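Phthiocerol/phenolphthiocerol synthesis polyketide synthase type I PpsC (Mycobacterium tuberculosis, PDB 5NJI) probably dehydrates beta-hydroxyacyl intermediates during phthiocerol and phenolphthiocerol assembly, through the dehydratase domain captured here with a dodecenoyl-CoA ligand. Local coordinates at residues 59-64 and 185-191; 261-267 and 312-318. The protein carries 1 engineered substitution. All blocks are in the same frame, centred on the assembly; numbering follows the deposited sequence.

Contact 1. Residues 59-64 and 185-191. Engineered in segment 59-64: Phe60 (natural residue His). With 8Z2 (~{S}-[2-[3-[[(2~{R})-4-[[[(2~{R},3~{S},4~{R},5~{R})-5-(6-aminopurin-9-yl)-4-oxidanyl-3-phosphonooxy-oxolan-2-yl]methoxy-oxidanyl-phosphoryl]oxy-oxidanyl-phosphoryl]oxy-3,3-dimethyl-2-oxidanyl-butanoyl]amino]propanoylamino]ethyl] (~{E})-dodec-2-enethioate), chain B.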
loop_
_atom_site.group_PDB
_atom_site.type_symbol
_atom_site.label_atom_id
_atom_site.label_comp_id
_atom_site.label_asym_id
_atom_site.label_seq_id
_atom_site.Cartn_x
_atom_site.Cartn_y
_atom_site.Cartn_z
ATOM N N ASP A 59 -3.724 -14.070 1.860
ATOM C CA ASP A 59 -2.434 -14.199 1.210
ATOM C C ASP A 59 -1.411 -13.181 1.701
ATOM O O ASP A 59 -0.285 -13.159 1.183
ATOM C CB ASP A 59 -2.612 -14.091 -0.303
ATOM C CG ASP A 59 -3.071 -15.399 -0.944
ATOM O OD1 ASP A 59 -3.377 -16.375 -0.214
ATOM O OD2 ASP A 59 -3.102 -15.469 -2.185
ATOM N N PHE A 60 -1.745 -12.363 2.701
ATOM C CA PHE A 60 -0.777 -11.446 3.292
ATOM C C PHE A 60 -0.537 -11.857 4.740
ATOM O O PHE A 60 -1.374 -11.603 5.608
ATOM C CB PHE A 60 -1.238 -10.000 3.206
ATOM C CG PHE A 60 -0.107 -9.037 3.378
ATOM C CD1 PHE A 60 0.653 -8.648 2.290
ATOM C CD2 PHE A 60 0.256 -8.602 4.636
ATOM C CE1 PHE A 60 1.705 -7.788 2.449
ATOM C CE2 PHE A 60 1.317 -7.750 4.808
ATOM C CZ PHE A 60 2.054 -7.350 3.704
ATOM N N VAL A 61 0.594 -12.496 4.982
ATOM C CA VAL A 61 0.874 -13.165 6.243
ATOM C C VAL A 61 2.226 -12.709 6.769
ATOM O O VAL A 61 3.183 -12.544 6.008
ATOM C CB VAL A 61 0.835 -14.690 6.052
ATOM C CG1 VAL A 61 1.338 -15.428 7.295
ATOM C CG2 VAL A 61 -0.579 -15.128 5.675
ATOM N N ILE A 62 2.295 -12.472 8.074
ATOM C CA ILE A 62 3.541 -12.159 8.763
ATOM C C ILE A 62 3.651 -13.098 9.956
ATOM O O ILE A 62 2.753 -13.133 10.804
ATOM C CB ILE A 62 3.608 -10.694 9.218
ATOM C CG1 ILE A 62 3.527 -9.759 8.009
ATOM C CG2 ILE A 62 4.899 -10.452 10.013
ATOM C CD1 ILE A 62 3.693 -8.305 8.334
ATOM N N ASP A 63 4.717 -13.890 10.003
ATOM C CA ASP A 63 4.918 -14.816 11.122
ATOM C C ASP A 63 3.672 -15.677 11.342
ATOM O O ASP A 63 3.184 -15.835 12.467
ATOM C CB ASP A 63 5.279 -14.056 12.404
ATOM C CG ASP A 63 6.654 -13.409 12.346
ATOM O OD1 ASP A 63 7.471 -13.801 11.490
ATOM O OD2 ASP A 63 6.919 -12.513 13.181
ATOM N N ASP A 64 3.155 -16.220 10.234
ATOM C CA ASP A 64 2.005 -17.127 10.178
ATOM C C ASP A 64 0.653 -16.456 10.408
ATOM O O ASP A 64 -0.382 -17.103 10.217
ATOM C CB ASP A 64 2.149 -18.270 11.192
ATOM C CG ASP A 64 3.263 -19.229 10.836
ATOM O OD1 ASP A 64 3.461 -19.486 9.627
ATOM O OD2 ASP A 64 3.933 -19.723 11.769
ATOM N N GLN A 185 7.923 -12.589 6.198
ATOM C CA GLN A 185 6.987 -11.905 5.308
ATOM C C GLN A 185 6.553 -12.935 4.275
ATOM O O GLN A 185 7.321 -13.274 3.371
ATOM C CB GLN A 185 7.693 -10.724 4.660
ATOM C CG GLN A 185 6.851 -9.837 3.814
ATOM C CD GLN A 185 6.653 -8.523 4.491
ATOM O OE1 GLN A 185 5.548 -8.211 4.914
ATOM N NE2 GLN A 185 7.737 -7.755 4.648
ATOM N N GLN A 186 5.329 -13.432 4.399
ATOM C CA GLN A 186 4.861 -14.597 3.654
ATOM C C GLN A 186 3.745 -14.177 2.687
ATOM O O GLN A 186 2.553 -14.266 2.992
ATOM C CB GLN A 186 4.387 -15.684 4.623
ATOM C CG GLN A 186 5.473 -16.157 5.606
ATOM C CD GLN A 186 4.889 -16.711 6.901
ATOM O OE1 GLN A 186 4.922 -16.052 7.936
ATOM N NE2 GLN A 186 4.350 -17.924 6.844
ATOM N N HIS A 187 4.141 -13.736 1.506
ATOM C CA HIS A 187 3.186 -13.366 0.471
ATOM C C HIS A 187 2.637 -14.616 -0.206
ATOM O O HIS A 187 3.400 -15.392 -0.796
ATOM C CB HIS A 187 3.848 -12.493 -0.594
ATOM C CG HIS A 187 4.263 -11.129 -0.131
ATOM N ND1 HIS A 187 5.561 -10.818 0.207
ATOM C CD2 HIS A 187 3.559 -9.977 -0.014
ATOM C CE1 HIS A 187 5.638 -9.540 0.531
ATOM N NE2 HIS A 187 4.438 -9.003 0.392
ATOM N N GLY A 188 1.321 -14.791 -0.172
ATOM C CA GLY A 188 0.690 -15.854 -0.915
ATOM C C GLY A 188 0.518 -15.498 -2.380
ATOM O O GLY A 188 0.940 -14.442 -2.852
ATOM N N PRO A 189 -0.134 -16.395 -3.129
ATOM C CA PRO A 189 -0.153 -16.238 -4.597
ATOM C C PRO A 189 -0.721 -14.915 -5.087
ATOM O O PRO A 189 -0.252 -14.371 -6.095
ATOM C CB PRO A 189 -1.012 -17.425 -5.048
ATOM C CG PRO A 189 -0.790 -18.460 -3.992
ATOM C CD PRO A 189 -0.656 -17.709 -2.704
ATOM N N ALA A 190 -1.730 -14.375 -4.405
ATOM C CA ALA A 190 -2.331 -13.145 -4.872
ATOM C C ALA A 190 -1.338 -11.989 -4.880
ATOM O O ALA A 190 -1.516 -11.055 -5.657
ATOM C CB ALA A 190 -3.542 -12.800 -4.020
ATOM N N PHE A 191 -0.298 -12.043 -4.059
ATOM C CA PHE A 191 0.685 -10.972 -3.948
ATOM C C PHE A 191 1.975 -11.253 -4.694
ATOM O O PHE A 191 2.878 -10.424 -4.654
ATOM C CB PHE A 191 1.014 -10.710 -2.469
ATOM C CG PHE A 191 -0.066 -9.969 -1.726
ATOM C CD1 PHE A 191 -1.183 -10.623 -1.245
ATOM C CD2 PHE A 191 0.041 -8.600 -1.523
ATOM C CE1 PHE A 191 -2.195 -9.937 -0.584
ATOM C CE2 PHE A 191 -0.970 -7.898 -0.855
ATOM C CZ PHE A 191 -2.082 -8.569 -0.374
HETATM C C2 8Z2 B . 1.282 9.683 16.458
HETATM C C4 8Z2 B . 2.339 7.954 17.631
HETATM C C5 8Z2 B . 1.540 8.165 18.650
HETATM C C6 8Z2 B . 0.639 9.114 18.617
HETATM C C8 8Z2 B . 2.820 6.579 19.214
HETATM C C10 8Z2 B . 12.227 -5.019 2.316
HETATM C C11 8Z2 B . 13.508 -4.289 2.336
HETATM C C12 8Z2 B . 14.424 -4.875 3.341
HETATM N N9 8Z2 B . 3.095 6.926 17.960
HETATM N N7 8Z2 B . 1.823 7.306 19.596
HETATM N N3 8Z2 B . 2.233 8.701 16.518
HETATM N N1 8Z2 B . 0.485 9.894 17.546
HETATM N N6 8Z2 B . -0.082 9.209 19.706
HETATM C "C1'" 8Z2 B . 4.034 6.746 16.674
HETATM C "C2'" 8Z2 B . 5.043 7.788 16.976
HETATM O "O2'" 8Z2 B . 5.080 8.392 15.689
HETATM C "C3'" 8Z2 B . 6.303 6.911 17.477
HETATM O "O3'" 8Z2 B . 7.179 7.768 18.267
HETATM C "C4'" 8Z2 B . 6.451 6.126 16.010
HETATM O "O4'" 8Z2 B . 5.007 5.724 15.900
HETATM C "C5'" 8Z2 B . 7.268 4.878 15.712
HETATM O "O5'" 8Z2 B . 6.914 3.741 16.404
HETATM P P1 8Z2 B . 6.859 3.568 17.871
HETATM O O11 8Z2 B . 5.475 3.983 18.070
HETATM O O12 8Z2 B . 7.626 4.524 18.710
HETATM O O6 8Z2 B . 7.133 1.965 18.387
HETATM P P2 8Z2 B . 5.901 1.054 18.894
HETATM O O21 8Z2 B . 4.593 1.891 19.222
HETATM O O22 8Z2 B . 5.914 0.114 19.940
HETATM O O7 8Z2 B . 5.804 0.244 17.478
HETATM C CPA 8Z2 B . 6.734 0.219 16.382
HETATM C CPB 8Z2 B . 6.061 -0.729 15.353
HETATM C CP8 8Z2 B . 4.664 -0.149 15.066
HETATM C CP7 8Z2 B . 6.838 -0.835 14.081
HETATM C CP9 8Z2 B . 5.935 -2.111 15.984
HETATM O OP3 8Z2 B . 4.879 1.107 14.554
HETATM C CP6 8Z2 B . 3.807 -0.978 14.075
HETATM O OP2 8Z2 B . 3.522 -2.084 14.365
HETATM N NP2 8Z2 B . 3.274 -0.348 13.039
HETATM C CP5 8Z2 B . 2.395 -0.925 12.046
HETATM C CP4 8Z2 B . 3.209 -1.413 10.863
HETATM C CP3 8Z2 B . 2.236 -2.034 9.836
HETATM O OP1 8Z2 B . 1.185 -2.448 10.187
HETATM N NP1 8Z2 B . 2.622 -2.100 8.584
HETATM C CP2 8Z2 B . 1.782 -2.613 7.545
HETATM C CP1 8Z2 B . 1.721 -4.098 7.562
HETATM S S 8Z2 B . 3.330 -4.828 7.127
HETATM P P3 8Z2 B . 6.428 8.430 19.715
HETATM O O31 8Z2 B . 5.597 7.081 20.302
HETATM O O32 8Z2 B . 5.365 9.335 19.558
HETATM O O33 8Z2 B . 7.254 8.939 20.815
HETATM C CA1 8Z2 B . 3.395 -4.568 5.618
HETATM C CA2 8Z2 B . 4.597 -5.102 4.932
HETATM O OA1 8Z2 B . 2.610 -4.004 4.923
HETATM C CA3 8Z2 B . 4.736 -4.833 3.485
HETATM C CA4 8Z2 B . 5.955 -5.328 2.823
HETATM C CA5 8Z2 B . 6.130 -4.795 1.423
HETATM C CA6 8Z2 B . 7.438 -5.298 0.831
HETATM C CA7 8Z2 B . 8.649 -4.519 1.395
HETATM C CA8 8Z2 B . 9.959 -5.258 1.210
HETATM C CA9 8Z2 B . 11.225 -4.385 1.426
#
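Phe60, an engineered residue in place of the natural His, lays its CD1 over one face of the Phe191 ring, 3.6 Å from Phe191 CE2. The ring planes are 59° apart. The neighbouring Phe60 CE1 meets His187 NE2 obliquely at 3.6 Å, completing an aromatic cluster. His187 NE2 also has a weak bond to Asp230 of helix 226-234. The ligand meets the Phe60 ring in plane at its edge, through CA2. Ile62 CD1 lies 3.7 Å from the ligand S. Gln185 is bent at its second torsion (109°), which turns its amide to the acyl chain: OE1 lies 3.3 Å from ligand CA2, buried and with no polar partner in the model.

The strands pair antiparallel. On the sheet face of Val61, Gln186 extends to the turn at 63-64. Its OE1 takes the Asp64 N-H at 2.9 Å, and its NE2 makes a weak bond to Asp64 OD1. At the other end Asp59 O accepts a nearly straight bond from Gly188 N (2.7 Å), and Asp59 OD2 accepts Ala190 N (2.8 Å) on the anti side.

Polar bonds thus fix both ends of the pairing. Phe60, Ile62 and Gln185 line the pocket round the thioester, with His187 and Phe191 packed behind Phe60.

Contact 2. Residues 261-267 and 312-318. With 8Z2 (~{S}-[2-[3-[[(2~{R})-4-[[[(2~{R},3~{S},4~{R},5~{R})-5-(6-aminopurin-9-yl)-4-oxidanyl-3-phosphonooxy-oxolan-2-yl]methoxy-oxidanyl-phosphoryl]oxy-oxidanyl-phosphoryl]oxy-3,3-dimethyl-2-oxidanyl-butanoyl]amino]propanoylamino]ethyl] (~{E})-dodec-2-enethioate), chain B.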
loop_
_atom_site.group_PDB
_atom_site.type_symbol
_atom_site.label_atom_id
_atom_site.label_comp_id
_atom_site.label_asym_id
_atom_site.label_seq_id
_atom_site.Cartn_x
_atom_site.Cartn_y
_atom_site.Cartn_z
ATOM N N LEU A 261 12.839 -8.687 9.942
ATOM C CA LEU A 261 11.567 -8.283 9.359
ATOM C C LEU A 261 11.537 -6.772 9.180
ATOM O O LEU A 261 11.779 -6.021 10.126
ATOM C CB LEU A 261 10.419 -8.725 10.259
ATOM C CG LEU A 261 9.002 -8.296 9.881
ATOM C CD1 LEU A 261 8.553 -8.981 8.618
ATOM C CD2 LEU A 261 8.038 -8.581 11.016
ATOM N N VAL A 262 11.222 -6.332 7.970
ATOM C CA VAL A 262 11.233 -4.928 7.611
ATOM C C VAL A 262 9.807 -4.563 7.237
ATOM O O VAL A 262 9.252 -5.127 6.286
ATOM C CB VAL A 262 12.212 -4.663 6.458
ATOM C CG1 VAL A 262 12.093 -3.236 5.960
ATOM C CG2 VAL A 262 13.627 -4.978 6.928
ATOM N N VAL A 263 9.198 -3.660 8.000
ATOM C CA VAL A 263 7.805 -3.323 7.720
ATOM C C VAL A 263 7.630 -1.819 7.554
ATOM O O VAL A 263 8.281 -1.019 8.249
ATOM C CB VAL A 263 6.846 -3.874 8.793
ATOM C CG1 VAL A 263 7.012 -5.393 8.918
ATOM C CG2 VAL A 263 7.019 -3.188 10.146
ATOM N N PRO A 264 6.756 -1.402 6.644
ATOM C CA PRO A 264 6.461 0.017 6.499
ATOM C C PRO A 264 5.770 0.553 7.729
ATOM O O PRO A 264 4.889 -0.102 8.296
ATOM C CB PRO A 264 5.540 0.071 5.276
ATOM C CG PRO A 264 5.762 -1.199 4.563
ATOM C CD PRO A 264 6.049 -2.199 5.625
ATOM N N VAL A 265 6.187 1.751 8.134
ATOM C CA VAL A 265 5.552 2.464 9.237
ATOM C C VAL A 265 5.034 3.828 8.824
ATOM O O VAL A 265 4.223 4.411 9.557
ATOM C CB VAL A 265 6.498 2.604 10.442
ATOM C CG1 VAL A 265 6.801 1.236 11.038
ATOM C CG2 VAL A 265 7.784 3.318 10.053
ATOM N N ARG A 266 5.458 4.364 7.686
ATOM C CA ARG A 266 4.988 5.657 7.227
ATOM C C ARG A 266 5.124 5.744 5.716
ATOM O O ARG A 266 6.113 5.280 5.140
ATOM C CB ARG A 266 5.787 6.772 7.900
ATOM C CG ARG A 266 5.306 8.172 7.678
ATOM C CD ARG A 266 5.967 9.106 8.729
ATOM N NE ARG A 266 5.476 10.481 8.664
ATOM C CZ ARG A 266 5.903 11.374 7.779
ATOM N NH1 ARG A 266 6.818 11.031 6.889
ATOM N NH2 ARG A 266 5.419 12.610 7.778
ATOM N N PHE A 267 4.124 6.336 5.084
ATOM C CA PHE A 267 4.199 6.732 3.690
ATOM C C PHE A 267 4.066 8.238 3.643
ATOM O O PHE A 267 3.335 8.828 4.445
ATOM C CB PHE A 267 3.093 6.117 2.823
ATOM C CG PHE A 267 3.071 4.609 2.783
ATOM C CD1 PHE A 267 3.968 3.891 2.020
ATOM C CD2 PHE A 267 2.096 3.913 3.462
ATOM C CE1 PHE A 267 3.918 2.504 1.985
ATOM C CE2 PHE A 267 2.037 2.530 3.417
ATOM C CZ PHE A 267 2.956 1.831 2.677
ATOM N N GLU A 312 8.032 8.764 -0.304
ATOM C CA GLU A 312 8.747 8.171 0.814
ATOM C C GLU A 312 7.979 6.993 1.370
ATOM O O GLU A 312 6.798 7.121 1.711
ATOM C CB GLU A 312 8.966 9.168 1.962
ATOM C CG GLU A 312 9.812 10.360 1.595
ATOM C CD GLU A 312 9.939 11.359 2.740
ATOM O OE1 GLU A 312 9.355 11.113 3.816
ATOM O OE2 GLU A 312 10.621 12.389 2.564
ATOM N N VAL A 313 8.664 5.875 1.520
ATOM C CA VAL A 313 8.162 4.774 2.323
ATOM C C VAL A 313 9.206 4.525 3.398
ATOM O O VAL A 313 10.350 4.148 3.102
ATOM C CB VAL A 313 7.863 3.512 1.499
ATOM C CG1 VAL A 313 9.006 3.140 0.631
ATOM C CG2 VAL A 313 7.459 2.331 2.420
ATOM N N GLU A 314 8.824 4.767 4.636
ATOM C CA GLU A 314 9.715 4.625 5.776
ATOM C C GLU A 314 9.459 3.282 6.434
ATOM O O GLU A 314 8.309 2.952 6.736
ATOM C CB GLU A 314 9.474 5.760 6.767
ATOM C CG GLU A 314 10.275 5.692 8.035
ATOM C CD GLU A 314 10.005 6.911 8.907
ATOM O OE1 GLU A 314 9.461 7.910 8.382
ATOM O OE2 GLU A 314 10.356 6.870 10.098
ATOM N N MET A 315 10.514 2.491 6.620
ATOM C CA MET A 315 10.386 1.150 7.157
ATOM C C MET A 315 11.193 0.990 8.437
ATOM O O MET A 315 12.281 1.553 8.584
ATOM C CB MET A 315 10.801 0.130 6.104
ATOM C CG MET A 315 9.922 0.307 4.873
ATOM S SD MET A 315 10.022 -0.991 3.695
ATOM C CE MET A 315 11.611 -0.577 2.985
ATOM N N ALA A 316 10.611 0.262 9.373
ATOM C CA ALA A 316 11.269 -0.124 10.605
ATOM C C ALA A 316 11.831 -1.528 10.463
ATOM O O ALA A 316 11.297 -2.362 9.725
ATOM C CB ALA A 316 10.294 -0.073 11.772
ATOM N N VAL A 317 12.939 -1.777 11.145
ATOM C CA VAL A 317 13.642 -3.046 11.040
ATOM C C VAL A 317 13.477 -3.762 12.367
ATOM O O VAL A 317 13.969 -3.293 13.400
ATOM C CB VAL A 317 15.124 -2.848 10.687
ATOM C CG1 VAL A 317 15.817 -4.195 10.503
ATOM C CG2 VAL A 317 15.265 -2.000 9.424
ATOM N N LEU A 318 12.772 -4.882 12.339
ATOM C CA LEU A 318 12.478 -5.639 13.540
ATOM C C LEU A 318 13.243 -6.963 13.509
ATOM O O LEU A 318 13.839 -7.367 14.501
ATOM C CB LEU A 318 10.972 -5.879 13.652
ATOM C CG LEU A 318 10.079 -4.753 13.119
ATOM C CD1 LEU A 318 8.615 -5.120 13.238
ATOM C CD2 LEU A 318 10.353 -3.436 13.832
HETATM C C2 8Z2 B . 1.282 9.683 16.458
HETATM C C4 8Z2 B . 2.339 7.954 17.631
HETATM C C5 8Z2 B . 1.540 8.165 18.650
HETATM C C6 8Z2 B . 0.639 9.114 18.617
HETATM C C8 8Z2 B . 2.820 6.579 19.214
HETATM C C10 8Z2 B . 12.227 -5.019 2.316
HETATM C C11 8Z2 B . 13.508 -4.289 2.336
HETATM C C12 8Z2 B . 14.424 -4.875 3.341
HETATM N N9 8Z2 B . 3.095 6.926 17.960
HETATM N N7 8Z2 B . 1.823 7.306 19.596
HETATM N N3 8Z2 B . 2.233 8.701 16.518
HETATM N N1 8Z2 B . 0.485 9.894 17.546
HETATM N N6 8Z2 B . -0.082 9.209 19.706
HETATM C "C1'" 8Z2 B . 4.034 6.746 16.674
HETATM C "C2'" 8Z2 B . 5.043 7.788 16.976
HETATM O "O2'" 8Z2 B . 5.080 8.392 15.689
HETATM C "C3'" 8Z2 B . 6.303 6.911 17.477
HETATM O "O3'" 8Z2 B . 7.179 7.768 18.267
HETATM C "C4'" 8Z2 B . 6.451 6.126 16.010
HETATM O "O4'" 8Z2 B . 5.007 5.724 15.900
HETATM C "C5'" 8Z2 B . 7.268 4.878 15.712
HETATM O "O5'" 8Z2 B . 6.914 3.741 16.404
HETATM P P1 8Z2 B . 6.859 3.568 17.871
HETATM O O11 8Z2 B . 5.475 3.983 18.070
HETATM O O12 8Z2 B . 7.626 4.524 18.710
HETATM O O6 8Z2 B . 7.133 1.965 18.387
HETATM P P2 8Z2 B . 5.901 1.054 18.894
HETATM O O21 8Z2 B . 4.593 1.891 19.222
HETATM O O22 8Z2 B . 5.914 0.114 19.940
HETATM O O7 8Z2 B . 5.804 0.244 17.478
HETATM C CPA 8Z2 B . 6.734 0.219 16.382
HETATM C CPB 8Z2 B . 6.061 -0.729 15.353
HETATM C CP8 8Z2 B . 4.664 -0.149 15.066
HETATM C CP7 8Z2 B . 6.838 -0.835 14.081
HETATM C CP9 8Z2 B . 5.935 -2.111 15.984
HETATM O OP3 8Z2 B . 4.879 1.107 14.554
HETATM C CP6 8Z2 B . 3.807 -0.978 14.075
HETATM O OP2 8Z2 B . 3.522 -2.084 14.365
HETATM N NP2 8Z2 B . 3.274 -0.348 13.039
HETATM C CP5 8Z2 B . 2.395 -0.925 12.046
HETATM C CP4 8Z2 B . 3.209 -1.413 10.863
HETATM C CP3 8Z2 B . 2.236 -2.034 9.836
HETATM O OP1 8Z2 B . 1.185 -2.448 10.187
HETATM N NP1 8Z2 B . 2.622 -2.100 8.584
HETATM C CP2 8Z2 B . 1.782 -2.613 7.545
HETATM C CP1 8Z2 B . 1.721 -4.098 7.562
HETATM S S 8Z2 B . 3.330 -4.828 7.127
HETATM P P3 8Z2 B . 6.428 8.430 19.715
HETATM O O31 8Z2 B . 5.597 7.081 20.302
HETATM O O32 8Z2 B . 5.365 9.335 19.558
HETATM O O33 8Z2 B . 7.254 8.939 20.815
HETATM C CA1 8Z2 B . 3.395 -4.568 5.618
HETATM C CA2 8Z2 B . 4.597 -5.102 4.932
HETATM O OA1 8Z2 B . 2.610 -4.004 4.923
HETATM C CA3 8Z2 B . 4.736 -4.833 3.485
HETATM C CA4 8Z2 B . 5.955 -5.328 2.823
HETATM C CA5 8Z2 B . 6.130 -4.795 1.423
HETATM C CA6 8Z2 B . 7.438 -5.298 0.831
HETATM C CA7 8Z2 B . 8.649 -4.519 1.395
HETATM C CA8 8Z2 B . 9.959 -5.258 1.210
HETATM C CA9 8Z2 B . 11.225 -4.385 1.426
HETATM O O HOH W 1 7.919 12.890 5.457
#
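Strands 262-267 and 312-317 pair antiparallel within the double hot-dog fold of polyketide synthase dehydratases, with a classic beta bulge where Val265 and Arg266 both face Glu314. Glu314 O accepts a straight bond from Val265 N (2.8 Å) and a weaker one from Arg266 N. The bulge shifts the register by one residue.

Val262 CG1 touches Met315 CB at 3.6 Å. With CG1 anti to the backbone N (172°), Val262 CG2 lies beside that N and meets ligand C12, the end of the acyl chain. Phe267 runs alongside Val313 and brings CE1 to 3.6 Å from Val313 CG2. Phe267 also packs on helix 226-234. At the bulge, Val265 CG1 touches both Ala316 CB (3.8 Å) and ligand CP7. Pro264 packs its CD against ligand CA2, and its O accepts a bond from ligand NP1 (3.0 Å).

Arg266 extends beside Glu312, the guanidinium and carboxylate planes 49° apart. Their salt bridge is long, NH1 to OE1 4.0 Å. Water 1 joins the same two atoms, accepting from Arg266 NH1 at 2.6 Å and donating to Glu312 OE1.

Val262, Pro264 and Val265 therefore supply apolar walls to the pocket, and Pro264 O gives the pantetheine amide its acceptor. Away from the ligand, a water bridges the long Arg266-Glu312 pair, and Glu314 OE2 is bound to Arg292.

Overall arrangement
Contact 1 and contact 2 meet the same ligand from different parts of the fold. Their centres are about 17 Å apart. Contact 1 belongs to a small sheet with strand 65-66, whereas contact 2 joins the long antiparallel strands 262-272 and 306-317 of the double hot-dog fold. They touch directly: Gln185 NE2 comes within 3.4 Å of Val262 O, and Ile62 CG2 packs on Leu261 CD2 at 3.8 Å. Between them runs the ligand. Residues 59-64 and 185-191 meet it near the thioester, and residues 261-267 follow it from the pantetheine arm to the acyl end. Gly70 and Leu100 add further backbone hydrogen bonds to the ligand.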